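Local coordinates for putative potassium transport protein (PDB 4XTT) that binds the second messenger cyclic di-AMP through its C-terminal RCK domain and probably regulates potassium uptake as the cytosolic subunit of a Ktr transporter, at residues D77-R80 with F81-I85. Residues are numbered along the deposited sequence; the frame is centred on the assembly and turned at random.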
# COMPACT_ATOMS: atom_id res chain seq x y z
N ASP A 77 7.64 -12.71 -2.22
CA ASP A 77 6.22 -12.70 -1.87
C ASP A 77 5.40 -12.38 -3.09
O ASP A 77 4.38 -13.03 -3.34
CB ASP A 77 5.90 -11.66 -0.78
CG ASP A 77 6.60 -11.94 0.54
OD1 ASP A 77 6.72 -13.12 0.92
OD2 ASP A 77 7.00 -10.96 1.21
N LEU A 78 5.86 -11.41 -3.88
CA LEU A 78 5.20 -11.07 -5.12
C LEU A 78 5.19 -12.25 -6.08
O LEU A 78 4.15 -12.58 -6.65
CB LEU A 78 5.89 -9.88 -5.77
CG LEU A 78 5.79 -8.57 -4.99
CD1 LEU A 78 6.83 -7.58 -5.47
CD2 LEU A 78 4.39 -8.01 -5.19
N ASN A 79 6.33 -12.93 -6.19
CA ASN A 79 6.47 -14.07 -7.09
C ASN A 79 5.58 -15.25 -6.69
O ASN A 79 5.07 -15.97 -7.53
CB ASN A 79 7.93 -14.50 -7.14
CG ASN A 79 8.16 -15.67 -8.06
OD1 ASN A 79 8.48 -15.50 -9.23
ND2 ASN A 79 8.04 -16.88 -7.52
N ARG A 80 5.39 -15.43 -5.39
CA ARG A 80 4.55 -16.51 -4.89
C ARG A 80 3.08 -16.25 -5.17
O ARG A 80 2.35 -17.17 -5.55
CB ARG A 80 4.79 -16.70 -3.40
CG ARG A 80 4.35 -18.03 -2.84
CD ARG A 80 3.85 -17.78 -1.45
NE ARG A 80 4.83 -16.94 -0.75
CZ ARG A 80 4.60 -16.26 0.37
NH1 ARG A 80 3.40 -16.29 0.94
NH2 ARG A 80 5.57 -15.53 0.90
N PHE A 81 2.64 -15.01 -5.01
CA PHE A 81 1.26 -14.66 -5.29
C PHE A 81 0.95 -14.80 -6.77
O PHE A 81 -0.12 -15.29 -7.14
CB PHE A 81 0.97 -13.23 -4.83
CG PHE A 81 -0.40 -12.74 -5.19
CD1 PHE A 81 -1.53 -13.32 -4.63
CD2 PHE A 81 -0.57 -11.69 -6.08
CE1 PHE A 81 -2.80 -12.87 -4.95
CE2 PHE A 81 -1.83 -11.23 -6.41
CZ PHE A 81 -2.95 -11.82 -5.84
N GLU A 82 1.90 -14.41 -7.61
CA GLU A 82 1.72 -14.47 -9.06
C GLU A 82 1.61 -15.89 -9.57
O GLU A 82 0.87 -16.16 -10.51
CB GLU A 82 2.88 -13.77 -9.77
CG GLU A 82 2.88 -12.27 -9.62
CD GLU A 82 4.07 -11.63 -10.31
OE1 GLU A 82 4.77 -12.35 -11.05
OE2 GLU A 82 4.30 -10.42 -10.11
N LYS A 83 2.32 -16.81 -8.92
CA LYS A 83 2.37 -18.19 -9.39
C LYS A 83 1.12 -18.95 -8.98
O LYS A 83 0.76 -19.94 -9.60
CB LYS A 83 3.64 -18.87 -8.88
CG LYS A 83 4.75 -18.90 -9.92
CD LYS A 83 5.16 -17.49 -10.33
CE LYS A 83 6.34 -17.49 -11.29
NZ LYS A 83 6.78 -16.09 -11.58
N ASN A 84 0.45 -18.46 -7.94
CA ASN A 84 -0.80 -19.08 -7.50
C ASN A 84 -1.99 -18.58 -8.31
O ASN A 84 -3.13 -18.81 -7.95
CB ASN A 84 -1.03 -18.82 -6.01
CG ASN A 84 -0.18 -19.72 -5.13
OD1 ASN A 84 -0.66 -20.69 -4.56
ND2 ASN A 84 1.10 -19.39 -5.01
N ILE A 85 -1.70 -17.85 -9.39
CA ILE A 85 -2.73 -17.34 -10.28
C ILE A 85 -2.36 -17.53 -11.75
O ILE A 85 -2.09 -18.66 -12.20
CB ILE A 85 -3.00 -15.85 -10.02
CG1 ILE A 85 -3.44 -15.63 -8.57
CG2 ILE A 85 -4.07 -15.33 -10.98
CD1 ILE A 85 -3.64 -14.20 -8.20
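Asn84 reaches back one helical turn to Arg80, its ND2 giving a 2.6 Å hydrogen bond to the main-chain O of Arg80. That oxygen lies near the plane of the amide, and weak hydrogen bonds from the backbone N of Lys83 and of Asn84 converge on it too. Asparagine suits this place: the backbone leaves helical geometry here, and the residue's short side chain sets an amide donor by the carbonyl. Upstream the turns are regular, with Phe81 N 3.1 Å from Asp77 O and Glu82 N at the same distance from Leu78 O. On the solvent side a bend at chi2 (61°) carries the flexible Lys83 chain back over the turn, where NZ hydrogen-bonds Asn79 OD1 at 3.0 Å. The ammonium sits above the carbonyl plane, off the lone-pair directions, probably a loose surface link. Arg80 turns its guanidinium back to Asp77, NH2 to OD1 2.7 Å, in a salt bridge. The inward face is tightly packed instead: the hydrophobic Leu78 and Phe81 are buried against Ile42 and Met71, and the Phe81 ring meets Tyr40 edge-to-face. Helix 75-83, its last turn tied back by an asparagine side chain, packs on the antiparallel sheet and helix 36-40 of this TrkA-C (RCK_C) fold.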